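Side-chain contacts in dehydrogenase (Chromobacterium violaceum, PDB 3Q2I), which probably uses NAD to oxidise the 3'-hydroxyl of UDP-N-acetylglucosaminuronic acid, an early step in making a diacetamido-mannuronic acid sugar: residues Gly186-Gln191 and Gly226-Lys231; Asn190-Tyr195 and Gly238-Thr243; Asp200-Pro205 and Gly253-Leu258; Glu207-Tyr212 and Leu332-Ala337. One frame throughout, in Å; residues are numbered along the deposited sequence. Where two conformers were deposited one is given.

Interaction 1 of 4, residues Gly186-Gln191 and Gly226-Lys231; sequences GAFMNQ and GTVSVK. With HP7 ((2S,3S,4R,5R,6R)-5-acetamido-6-[[[(2R,3S,4R,5R)-5-(2,4-dioxopyrimidin-1-yl)-3,4-dihydroxy-oxolan-2-yl]methoxy-hydroxy-phosphoryl]oxy-hydroxy-phosphoryl]oxy-3,4-dihydroxy-oxane-2-carboxylic acid), chain C.
The ring of F188 carries this contact, meeting G226, T227 and V228 at the start of the 226-231 segment. F188 CE2 lies 3.8 Å from G226 CA, and F188 CZ comes to 3.9 Å from T227 N, an amide that sits at the ring edge close to its plane. On the other flank of CZ, CE1 of F188 reaches V228 CG1 at 3.9 Å; this methyl and G226 CA both approach obliquely. V228 keeps CG1 between its own N and carbonyl carbon (chi1 55°), which sends that branch to the ring. G226 presents its bare CA to the F188 ring.

Further out, V242 of the next strand and L335, M338 and Y339 of helix 325-344 also pack on F188, so the phenyl group is buried between sheet and helix. The backbone N of F188 donates to E223. The short helical turn is tied by N190 N to G186 O at 2.8 Å, and Y339 OH bonds G186 N and M189 N. Two residues beyond F188 the same turn meets the UDP-sugar. N190 OD1 accepts from O4' of HP7 at 2.6 Å, while N190 ND2 hydrogen-bonds D184 OD1, which fixes the amide rotation. Q191 O takes a weak bond from O3' of HP7 at 3.3 Å. A loosely wound helix is thus anchored by an aromatic side chain to the mixed sheet of the C-terminal alpha/beta domain and contributes N190 and Q191 to the UDP-sugar pocket.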
# COMPACT_ATOMS: atom_id res chain seq x y z
N GLY A 186 3.91 -27.72 0.29
CA GLY A 186 5.32 -28.02 0.59
C GLY A 186 5.57 -28.29 2.05
O GLY A 186 4.77 -28.96 2.73
N ALA A 187 6.76 -27.94 2.49
CA ALA A 187 7.22 -28.26 3.84
C ALA A 187 6.20 -27.96 4.94
O ALA A 187 6.08 -28.69 5.93
CB ALA A 187 8.57 -27.62 4.12
N PHE A 188 5.46 -26.85 4.80
CA PHE A 188 4.44 -26.53 5.80
C PHE A 188 3.15 -27.33 5.65
O PHE A 188 2.67 -27.90 6.64
CB PHE A 188 4.13 -25.03 5.80
CG PHE A 188 5.13 -24.17 6.53
CD1 PHE A 188 5.17 -24.09 7.91
CD2 PHE A 188 5.86 -23.22 5.81
CE1 PHE A 188 6.04 -23.23 8.59
CE2 PHE A 188 6.66 -22.25 6.48
CZ PHE A 188 6.82 -22.35 7.86
N MET A 189 2.60 -27.40 4.44
CA MET A 189 1.26 -28.00 4.23
C MET A 189 1.30 -29.53 4.23
O MET A 189 0.32 -30.14 4.71
CB MET A 189 0.70 -27.50 2.91
CG MET A 189 -0.63 -28.14 2.45
SD MET A 189 -1.36 -27.30 1.05
CE MET A 189 -2.04 -25.84 1.83
N ASN A 190 2.38 -30.08 3.72
CA ASN A 190 2.55 -31.55 3.77
C ASN A 190 3.38 -31.92 5.01
O ASN A 190 2.81 -32.25 6.05
CB ASN A 190 3.19 -32.11 2.50
CG ASN A 190 3.38 -33.63 2.62
OD1 ASN A 190 3.53 -34.12 3.72
ND2 ASN A 190 3.25 -34.37 1.53
N GLN A 191 4.69 -31.76 4.95
CA GLN A 191 5.54 -32.51 5.89
C GLN A 191 5.35 -32.14 7.35
O GLN A 191 5.19 -32.99 8.24
CB GLN A 191 7.01 -32.50 5.47
CG GLN A 191 7.26 -33.29 4.18
CD GLN A 191 7.00 -32.46 2.93
OE1 GLN A 191 7.13 -31.22 2.92
NE2 GLN A 191 6.60 -33.12 1.87
N GLY A 226 11.12 -22.93 5.18
CA GLY A 226 10.26 -21.78 5.49
C GLY A 226 10.38 -21.36 6.92
O GLY A 226 10.75 -22.14 7.79
N THR A 227 9.96 -20.13 7.21
CA THR A 227 9.89 -19.65 8.56
C THR A 227 8.66 -18.74 8.68
O THR A 227 8.31 -18.07 7.70
CB THR A 227 11.19 -18.94 9.00
OG1 THR A 227 11.12 -18.67 10.40
CG2 THR A 227 11.53 -17.65 8.18
N VAL A 228 7.98 -18.84 9.81
CA VAL A 228 6.79 -17.99 9.99
C VAL A 228 6.86 -17.35 11.35
O VAL A 228 7.05 -18.07 12.33
CB VAL A 228 5.50 -18.77 9.80
CG1 VAL A 228 5.41 -19.99 10.72
CG2 VAL A 228 4.30 -17.83 9.93
N SER A 229 6.67 -16.02 11.41
CA SER A 229 6.48 -15.23 12.63
C SER A 229 4.97 -15.27 12.92
O SER A 229 4.16 -15.04 12.00
CB SER A 229 6.90 -13.76 12.27
OG SER A 229 8.25 -13.72 11.91
N VAL A 230 4.58 -15.57 14.18
CA VAL A 230 3.18 -15.69 14.54
C VAL A 230 2.83 -14.77 15.72
O VAL A 230 3.59 -14.68 16.72
CB VAL A 230 2.91 -17.14 14.99
CG1 VAL A 230 1.39 -17.36 15.36
CG2 VAL A 230 3.31 -18.12 13.90
N LYS A 231 1.66 -14.12 15.63
CA LYS A 231 1.11 -13.31 16.71
C LYS A 231 -0.23 -13.88 17.11
O LYS A 231 -1.10 -14.01 16.25
CB LYS A 231 0.99 -11.82 16.37
CG LYS A 231 0.31 -11.05 17.52
CD LYS A 231 0.14 -9.59 17.15
CE LYS A 231 -0.68 -8.89 18.25
NZ LYS A 231 -1.10 -7.53 17.85
N1 HP7 C . 13.15 -39.50 5.02
C2 HP7 C . 14.45 -39.29 4.78
O2 HP7 C . 14.87 -39.32 3.60
N3 HP7 C . 15.32 -39.08 5.78
C4 HP7 C . 14.90 -39.06 7.05
O4 HP7 C . 15.77 -38.92 7.94
C5 HP7 C . 13.55 -39.27 7.34
C6 HP7 C . 12.68 -39.50 6.28
PA HP7 C . 8.81 -40.95 7.38
PB HP7 C . 6.16 -40.46 8.19
O'P HP7 C . 6.90 -36.61 4.45
O'Q HP7 C . 5.17 -37.55 3.47
C1' HP7 C . 5.87 -37.86 8.14
O1A HP7 C . 9.61 -40.55 8.61
O1B HP7 C . 6.67 -40.40 9.61
C1C HP7 C . 12.25 -39.66 3.88
C2' HP7 C . 4.81 -36.91 8.71
N2' HP7 C . 4.19 -37.47 9.91
O2A HP7 C . 8.50 -42.39 7.07
O2B HP7 C . 5.32 -41.61 7.67
C2C HP7 C . 12.11 -41.11 3.42
O2C HP7 C . 12.07 -41.03 1.99
C3' HP7 C . 3.72 -36.63 7.68
O3' HP7 C . 2.97 -35.49 8.18
O3A HP7 C . 7.43 -40.15 7.26
O3B HP7 C . 5.25 -39.13 7.93
C3C HP7 C . 10.72 -41.49 3.90
O3C HP7 C . 10.13 -42.46 3.03
C4' HP7 C . 4.33 -36.25 6.32
O4' HP7 C . 3.35 -36.14 5.29
C4C HP7 C . 9.93 -40.19 3.86
O4C HP7 C . 10.94 -39.28 4.31
C5' HP7 C . 5.23 -37.42 5.90
O5' HP7 C . 6.30 -37.42 6.85
C5C HP7 C . 8.82 -40.21 4.89
O5C HP7 C . 9.54 -40.30 6.11
C6' HP7 C . 5.79 -37.20 4.51
C7' HP7 C . 4.18 -36.95 11.13
O7' HP7 C . 4.59 -35.82 11.45
C8' HP7 C . 3.59 -37.83 12.21

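Interaction 2 of 4, residues Asn190-Tyr195 and Gly238-Thr243; sequences NQASHY and GSMNVT. With HP7 ((2S,3S,4R,5R,6R)-5-acetamido-6-[[[(2R,3S,4R,5R)-5-(2,4-dioxopyrimidin-1-yl)-3,4-dihydroxy-oxolan-2-yl]methoxy-hydroxy-phosphoryl]oxy-hydroxy-phosphoryl]oxy-3,4-dihydroxy-oxane-2-carboxylic acid), chain C.
Apolar contacts join the two segments, and M240 is their centre. The methyl CE of M240 touches A192 CB and Y195 CB, each at 3.7 Å, and so fits between two residues of the 190-195 segment. The methionine gets there by standing straight off the strand, with CG anti to the backbone N (chi1 -178°) and the chain extended through SD. In the conformer given, A192 CB also meets V242 CG1 at 3.9 Å, so this one methyl may bridge alternate residues on the same face of the strand. The CA atoms of A192 and V242 are 7.3 Å apart.

Hydrogen bonds shape the 190-195 segment itself. N190 O accepts from S193 OG at 3.0 Å, with the donor tilted 17° from the carbonyl plane, and from S193 N; K106 NZ is a further donor. A192, at the N-cap position, gives its O to Y195 N.

Ligand contacts lie on the other side. H194 CD2 comes to 3.3 Å from O3' of HP7, obliquely to the imidazole, while NE2 bonds O7N of the nicotinamide coenzyme. The Y195 ring leads away from the strand and brings Y195 CE2, at its edge, to 4.0 Å from O7' of the HP7 acetamido group. With its back on strand 237-243 and its first turn on both ligands, helix 193-203 places H194 where coenzyme and UDP-sugar meet in the active site.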
# COMPACT_ATOMS: atom_id res chain seq x y z
N ASN A 190 2.38 -30.08 3.72
CA ASN A 190 2.55 -31.55 3.77
C ASN A 190 3.38 -31.92 5.01
O ASN A 190 2.81 -32.25 6.05
CB ASN A 190 3.19 -32.11 2.50
CG ASN A 190 3.38 -33.63 2.62
OD1 ASN A 190 3.53 -34.12 3.72
ND2 ASN A 190 3.25 -34.37 1.53
N GLN A 191 4.69 -31.76 4.95
CA GLN A 191 5.54 -32.51 5.89
C GLN A 191 5.35 -32.14 7.35
O GLN A 191 5.19 -32.99 8.24
CB GLN A 191 7.01 -32.50 5.47
CG GLN A 191 7.26 -33.29 4.18
CD GLN A 191 7.00 -32.46 2.93
OE1 GLN A 191 7.13 -31.22 2.92
NE2 GLN A 191 6.60 -33.12 1.87
N ALA A 192 5.29 -30.83 7.60
CA ALA A 192 5.15 -30.36 8.97
C ALA A 192 3.71 -30.04 9.40
O ALA A 192 3.52 -29.31 10.38
CB ALA A 192 6.07 -29.13 9.14
N SER A 193 2.69 -30.49 8.67
CA SER A 193 1.34 -30.08 8.95
C SER A 193 0.86 -30.45 10.36
O SER A 193 0.05 -29.73 10.91
CB SER A 193 0.34 -30.53 7.89
OG SER A 193 0.42 -31.93 7.82
N HIS A 194 1.37 -31.53 10.92
CA HIS A 194 0.96 -31.92 12.29
C HIS A 194 1.54 -30.98 13.34
O HIS A 194 1.15 -31.02 14.50
CB HIS A 194 1.36 -33.38 12.60
CG HIS A 194 0.65 -34.42 11.77
ND1 HIS A 194 -0.70 -34.66 11.87
CD2 HIS A 194 1.13 -35.38 10.94
CE1 HIS A 194 -1.05 -35.64 11.06
NE2 HIS A 194 0.05 -36.10 10.48
N TYR A 195 2.55 -30.19 12.95
CA TYR A 195 3.14 -29.19 13.83
C TYR A 195 2.46 -27.84 13.64
O TYR A 195 2.23 -27.13 14.62
CB TYR A 195 4.66 -29.09 13.59
CG TYR A 195 5.40 -30.36 13.95
CD1 TYR A 195 6.16 -30.47 15.12
CD2 TYR A 195 5.37 -31.45 13.09
CE1 TYR A 195 6.81 -31.65 15.43
CE2 TYR A 195 6.02 -32.65 13.41
CZ TYR A 195 6.73 -32.72 14.59
OH TYR A 195 7.34 -33.94 14.94
N GLY A 238 5.58 -15.87 18.49
CA GLY A 238 6.39 -17.07 18.30
C GLY A 238 6.83 -17.23 16.86
O GLY A 238 6.48 -16.43 15.99
N SER A 239 7.58 -18.30 16.60
CA SER A 239 7.97 -18.64 15.23
C SER A 239 7.89 -20.14 15.01
O SER A 239 8.02 -20.92 15.97
CB SER A 239 9.42 -18.21 15.00
OG SER A 239 10.32 -18.81 15.91
N MET A 240 7.66 -20.53 13.77
CA MET A 240 7.83 -21.92 13.34
C MET A 240 8.79 -21.97 12.17
O MET A 240 8.67 -21.19 11.23
CB MET A 240 6.47 -22.47 12.89
CG MET A 240 6.67 -23.93 12.51
SD MET A 240 5.06 -24.72 12.23
CE MET A 240 5.58 -26.22 11.45
N ASN A 241 9.80 -22.85 12.30
CA ASN A 241 10.88 -22.93 11.31
C ASN A 241 10.86 -24.34 10.76
O ASN A 241 10.74 -25.31 11.56
CB ASN A 241 12.23 -22.78 12.02
CG ASN A 241 12.34 -21.49 12.74
OD1 ASN A 241 12.17 -20.42 12.15
ND2 ASN A 241 12.59 -21.55 14.04
N VAL A 242 10.88 -24.50 9.45
CA VAL A 242 10.85 -25.83 8.87
C VAL A 242 11.87 -25.95 7.74
O VAL A 242 12.00 -25.04 6.91
CB VAL A 242 9.42 -26.17 8.42
CG1 VAL A 242 8.47 -26.04 9.61
CG2 VAL A 242 8.91 -25.23 7.32
N THR A 243 12.57 -27.09 7.63
CA THR A 243 13.24 -27.37 6.37
C THR A 243 13.23 -28.86 6.15
O THR A 243 13.21 -29.59 7.14
CB THR A 243 14.70 -26.86 6.28
OG1 THR A 243 15.23 -27.09 4.96
CG2 THR A 243 15.54 -27.44 7.44
N1 HP7 C . 13.15 -39.50 5.02
C2 HP7 C . 14.45 -39.29 4.78
O2 HP7 C . 14.87 -39.32 3.60
N3 HP7 C . 15.32 -39.08 5.78
C4 HP7 C . 14.90 -39.06 7.05
O4 HP7 C . 15.77 -38.92 7.94
C5 HP7 C . 13.55 -39.27 7.34
C6 HP7 C . 12.68 -39.50 6.28
PA HP7 C . 8.81 -40.95 7.38
PB HP7 C . 6.16 -40.46 8.19
O'P HP7 C . 6.90 -36.61 4.45
O'Q HP7 C . 5.17 -37.55 3.47
C1' HP7 C . 5.87 -37.86 8.14
O1A HP7 C . 9.61 -40.55 8.61
O1B HP7 C . 6.67 -40.40 9.61
C1C HP7 C . 12.25 -39.66 3.88
C2' HP7 C . 4.81 -36.91 8.71
N2' HP7 C . 4.19 -37.47 9.91
O2A HP7 C . 8.50 -42.39 7.07
O2B HP7 C . 5.32 -41.61 7.67
C2C HP7 C . 12.11 -41.11 3.42
O2C HP7 C . 12.07 -41.03 1.99
C3' HP7 C . 3.72 -36.63 7.68
O3' HP7 C . 2.97 -35.49 8.18
O3A HP7 C . 7.43 -40.15 7.26
O3B HP7 C . 5.25 -39.13 7.93
C3C HP7 C . 10.72 -41.49 3.90
O3C HP7 C . 10.13 -42.46 3.03
C4' HP7 C . 4.33 -36.25 6.32
O4' HP7 C . 3.35 -36.14 5.29
C4C HP7 C . 9.93 -40.19 3.86
O4C HP7 C . 10.94 -39.28 4.31
C5' HP7 C . 5.23 -37.42 5.90
O5' HP7 C . 6.30 -37.42 6.85
C5C HP7 C . 8.82 -40.21 4.89
O5C HP7 C . 9.54 -40.30 6.11
C6' HP7 C . 5.79 -37.20 4.51
C7' HP7 C . 4.18 -36.95 11.13
O7' HP7 C . 4.59 -35.82 11.45
C8' HP7 C . 3.59 -37.83 12.21

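Interaction 3 of 4, residues Asp200-Pro205 and Gly253-Leu258; sequences DWLIGP and GSITIL
In the C-terminal alpha/beta domain, helix 193-203 lies against one face of the mixed sheet, and this contact joins its last turn to strand 252-259. Two aliphatic pairs make the junction. They follow the repeat of the strand, since I255 and I257 point to the same face with T256 between them turned elsewhere, and they match successive helix residues, L202 and I203. The backbones stay well apart: the CA atoms of I203 and I257 are 8.7 Å from each other, and side chains alone bridge the gap.

The L202 and I255 pair is the looser one. The two chains run at a slant to each other and meet through their CD1 methyls at 4.2 Å. I255 sends CG1 anti to its backbone N (chi1 -177°) and continues extended, which carries CD1 out from the strand to the helix. The other branch of L202 is used within the helix: L202 CD2 lies 3.7 Å above the plane of the W201 indole, offset toward the rim. R136 and K145 in turn make cation-pi contacts with W201.

Helix 139-149 packs alongside, with L144 against both L202 and I255 and M148 against I257, while V159 of the neighbouring strand touches I203. G204, with positive phi, is the first residue to leave helical angles. Just before that turn, I203 and I257 reach toward each other tip to tip: I203 CD1 stands 3.6 Å from I257 CD1 and 3.9 Å from I257 CG1.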
# COMPACT_ATOMS: atom_id res chain seq x y z
N ASP A 200 -2.84 -23.38 16.64
CA ASP A 200 -4.16 -23.08 17.15
C ASP A 200 -4.59 -24.09 18.25
O ASP A 200 -5.14 -23.66 19.27
CB ASP A 200 -5.17 -23.12 15.99
CG ASP A 200 -6.58 -22.78 16.45
OD1 ASP A 200 -7.29 -23.68 16.96
OD2 ASP A 200 -6.97 -21.60 16.46
N TRP A 201 -4.26 -25.38 18.08
CA TRP A 201 -4.83 -26.42 18.98
C TRP A 201 -4.22 -26.26 20.37
O TRP A 201 -4.96 -26.31 21.36
CB TRP A 201 -4.48 -27.79 18.43
CG TRP A 201 -4.92 -28.90 19.34
CD1 TRP A 201 -6.19 -29.14 19.78
CD2 TRP A 201 -4.09 -29.97 19.84
NE1 TRP A 201 -6.18 -30.26 20.59
CE2 TRP A 201 -4.92 -30.78 20.64
CE3 TRP A 201 -2.75 -30.30 19.71
CZ2 TRP A 201 -4.43 -31.92 21.31
CZ3 TRP A 201 -2.26 -31.43 20.36
CH2 TRP A 201 -3.11 -32.22 21.15
N LEU A 202 -2.91 -26.03 20.47
CA LEU A 202 -2.32 -25.90 21.81
C LEU A 202 -2.36 -24.46 22.25
O LEU A 202 -2.69 -24.21 23.40
CB LEU A 202 -0.89 -26.37 21.93
CG LEU A 202 -0.67 -27.87 21.69
CD1 LEU A 202 0.82 -28.16 21.79
CD2 LEU A 202 -1.43 -28.61 22.83
N ILE A 203 -1.95 -23.51 21.40
CA ILE A 203 -1.73 -22.18 21.93
C ILE A 203 -2.94 -21.26 21.88
O ILE A 203 -3.11 -20.40 22.74
CB ILE A 203 -0.46 -21.47 21.31
CG1 ILE A 203 0.69 -22.46 21.16
CG2 ILE A 203 -0.16 -20.07 21.88
CD1 ILE A 203 1.30 -22.97 22.47
N GLY A 204 -3.81 -21.46 20.90
CA GLY A 204 -5.05 -20.69 20.85
C GLY A 204 -5.18 -19.86 19.56
O GLY A 204 -4.40 -20.03 18.61
N PRO A 205 -6.19 -18.99 19.50
CA PRO A 205 -6.48 -18.29 18.26
C PRO A 205 -5.32 -17.40 17.83
O PRO A 205 -4.83 -16.59 18.62
CB PRO A 205 -7.67 -17.42 18.63
CG PRO A 205 -8.35 -18.19 19.79
CD PRO A 205 -7.21 -18.76 20.55
N GLY A 253 12.03 -32.30 15.83
CA GLY A 253 10.60 -31.94 15.77
C GLY A 253 10.33 -31.48 17.17
O GLY A 253 10.23 -32.30 18.10
N SER A 254 10.24 -30.16 17.39
CA SER A 254 10.17 -29.66 18.77
C SER A 254 9.19 -28.52 18.92
O SER A 254 8.87 -27.82 17.96
CB SER A 254 11.50 -29.18 19.34
OG SER A 254 11.92 -28.00 18.66
N ILE A 255 8.77 -28.32 20.16
CA ILE A 255 8.03 -27.13 20.53
C ILE A 255 8.49 -26.66 21.88
O ILE A 255 8.54 -27.46 22.85
CB ILE A 255 6.50 -27.36 20.47
CG1 ILE A 255 5.75 -26.06 20.79
CG2 ILE A 255 5.98 -28.52 21.41
CD1 ILE A 255 4.20 -26.08 20.52
N THR A 256 8.65 -25.35 21.99
CA THR A 256 9.01 -24.73 23.26
C THR A 256 7.91 -23.75 23.60
O THR A 256 7.47 -23.01 22.71
CB THR A 256 10.33 -23.96 23.13
OG1 THR A 256 11.35 -24.90 22.78
CG2 THR A 256 10.66 -23.28 24.44
N ILE A 257 7.37 -23.79 24.82
CA ILE A 257 6.32 -22.88 25.24
C ILE A 257 6.70 -22.21 26.53
O ILE A 257 7.05 -22.92 27.49
CB ILE A 257 4.96 -23.59 25.48
CG1 ILE A 257 4.57 -24.35 24.20
CG2 ILE A 257 3.93 -22.54 25.91
CD1 ILE A 257 3.34 -25.28 24.37
N LEU A 258 6.72 -20.89 26.54
CA LEU A 258 7.10 -20.06 27.68
C LEU A 258 5.96 -19.17 28.08
O LEU A 258 5.48 -18.38 27.27
CB LEU A 258 8.30 -19.19 27.31
CG LEU A 258 9.53 -19.91 26.75
CD1 LEU A 258 10.65 -18.93 26.50
CD2 LEU A 258 9.99 -21.05 27.75

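Interaction 4 of 4, residues Glu207-Tyr212 and Leu332-Ala337; sequences ESVQAY and LELLIA
V209 sets CG1 beside its backbone N and CG2 between N and the carbonyl carbon (chi1 -61°), and this rotation splits its two methyls between two residues of the helix. V209 CG1 meets L334 CD2 at 4.2 Å, the side chains passing at a slant. V209 CG2 lies 3.9 Å from A337 CB and slightly nearer, 3.8 Å, to A337 C, so the methyl rests on the helix backbone as well as on the side chain. L334, with CG beside its own N (chi1 -79°), starts off along the flank of the helix, and its far end swings in to the valine. L334 and A337 are three residues apart, nearly one turn, so A337 faces the strand and L334 reaches it with its end.

The approach is close at A337, whose side chain is a single methyl: the CA atoms of V209 and A337 are 6.9 Å apart. Neighbours complete the packing, with V228 of the next strand against V209 and V348 of strand 348-349 against A337. Before V209, E207 and S208 both face K231, a classic beta bulge. S208, whose CB points away from the helix, hydrogen-bonds through OG to Y212 OH of a second subunit. One sheet face thus bears helix 325-344 and the other a subunit interface, a two-layer alpha/beta design.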
# COMPACT_ATOMS: atom_id res chain seq x y z
N GLU A 207 -3.80 -14.32 15.57
CA GLU A 207 -4.20 -13.02 15.03
C GLU A 207 -3.63 -12.80 13.64
O GLU A 207 -4.39 -12.51 12.71
CB GLU A 207 -3.68 -11.90 15.94
CG GLU A 207 -4.18 -10.54 15.46
CD GLU A 207 -3.90 -9.45 16.44
OE1 GLU A 207 -3.01 -8.61 16.18
OE2 GLU A 207 -4.50 -9.47 17.53
N SER A 208 -2.33 -13.09 13.45
CA SER A 208 -1.72 -12.81 12.13
C SER A 208 -0.41 -13.61 12.02
O SER A 208 0.13 -14.06 13.06
CB SER A 208 -1.52 -11.31 11.89
OG SER A 208 -0.55 -10.77 12.80
N VAL A 209 0.06 -13.74 10.78
CA VAL A 209 1.36 -14.35 10.54
C VAL A 209 2.14 -13.49 9.56
O VAL A 209 1.57 -12.76 8.74
CB VAL A 209 1.19 -15.78 9.96
CG1 VAL A 209 0.43 -16.67 10.95
CG2 VAL A 209 0.49 -15.74 8.59
N GLN A 210 3.48 -13.70 9.57
CA GLN A 210 4.38 -13.12 8.56
C GLN A 210 5.36 -14.22 8.16
O GLN A 210 6.04 -14.75 9.03
CB GLN A 210 5.23 -12.01 9.20
CG GLN A 210 4.37 -10.89 9.69
CD GLN A 210 5.08 -9.98 10.72
OE1 GLN A 210 4.67 -8.85 10.93
NE2 GLN A 210 6.12 -10.50 11.37
N ALA A 211 5.42 -14.59 6.89
CA ALA A 211 6.14 -15.81 6.49
C ALA A 211 7.14 -15.56 5.36
O ALA A 211 6.97 -14.61 4.59
CB ALA A 211 5.19 -16.96 6.19
N TYR A 212 8.21 -16.38 5.32
CA TYR A 212 9.07 -16.48 4.15
C TYR A 212 9.12 -17.98 3.83
O TYR A 212 9.19 -18.81 4.74
CB TYR A 212 10.54 -16.08 4.41
CG TYR A 212 10.79 -14.63 4.70
CD1 TYR A 212 10.96 -13.74 3.65
CD2 TYR A 212 11.04 -14.20 6.00
CE1 TYR A 212 11.18 -12.40 3.92
CE2 TYR A 212 11.32 -12.86 6.27
CZ TYR A 212 11.45 -12.00 5.21
OH TYR A 212 11.66 -10.65 5.44
N LEU A 332 -5.86 -25.39 8.37
CA LEU A 332 -5.81 -25.04 6.94
C LEU A 332 -5.78 -23.53 6.82
O LEU A 332 -5.01 -23.03 5.98
CB LEU A 332 -7.04 -25.58 6.20
CG LEU A 332 -7.11 -25.26 4.71
CD1 LEU A 332 -5.94 -25.91 3.96
CD2 LEU A 332 -8.41 -25.71 4.10
N GLU A 333 -6.60 -22.83 7.60
CA GLU A 333 -6.65 -21.35 7.42
C GLU A 333 -5.28 -20.77 7.77
O GLU A 333 -4.80 -19.83 7.08
CB GLU A 333 -7.73 -20.83 8.38
CG GLU A 333 -7.90 -19.32 8.18
CD GLU A 333 -8.84 -18.72 9.21
OE1 GLU A 333 -9.65 -17.87 8.82
OE2 GLU A 333 -8.85 -19.16 10.39
N LEU A 334 -4.58 -21.31 8.77
CA LEU A 334 -3.21 -20.86 9.06
C LEU A 334 -2.27 -21.13 7.90
O LEU A 334 -1.44 -20.30 7.57
CB LEU A 334 -2.67 -21.50 10.34
CG LEU A 334 -3.17 -20.89 11.62
CD1 LEU A 334 -2.73 -21.84 12.76
CD2 LEU A 334 -2.54 -19.49 11.78
N LEU A 335 -2.31 -22.33 7.32
CA LEU A 335 -1.43 -22.68 6.23
C LEU A 335 -1.66 -21.71 5.09
O LEU A 335 -0.69 -21.23 4.47
CB LEU A 335 -1.70 -24.12 5.75
CG LEU A 335 -1.24 -25.25 6.66
CD1 LEU A 335 -1.86 -26.55 6.12
CD2 LEU A 335 0.27 -25.32 6.65
N ILE A 336 -2.94 -21.43 4.80
CA ILE A 336 -3.26 -20.57 3.64
C ILE A 336 -2.82 -19.14 3.99
O ILE A 336 -2.22 -18.50 3.09
CB ILE A 336 -4.78 -20.59 3.29
CG1 ILE A 336 -5.13 -22.03 2.85
CG2 ILE A 336 -5.10 -19.55 2.23
CD1 ILE A 336 -4.45 -22.49 1.57
N ALA A 337 -2.94 -18.71 5.25
CA ALA A 337 -2.44 -17.36 5.58
C ALA A 337 -0.91 -17.30 5.46
O ALA A 337 -0.38 -16.29 4.93
CB ALA A 337 -2.82 -17.00 7.01

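Strands 206-214, 225-232 and 237-243 lie side by side in one mixed sheet, so interactions 4, 1 and 2 form a row across it. Interactions 1 and 2, centred 5 Å apart, share N190 and Q191 and both touch HP7; in the conformer given, F188 CZ packs on V242 CG2 at 3.6 Å. Interaction 4 joins interaction 1, 8 Å away between centres, by a salt bridge of K231 NZ to E207 OE1 at 2.8 Å. Interaction 3 secures the other end of the helix that interaction 2 begins, with centres 11 Å apart, and the side chain of I255 lies about 12 Å from HP7. All four therefore tie helices to the sheet, and interactions 1 and 2 directly back the UDP-sugar pocket.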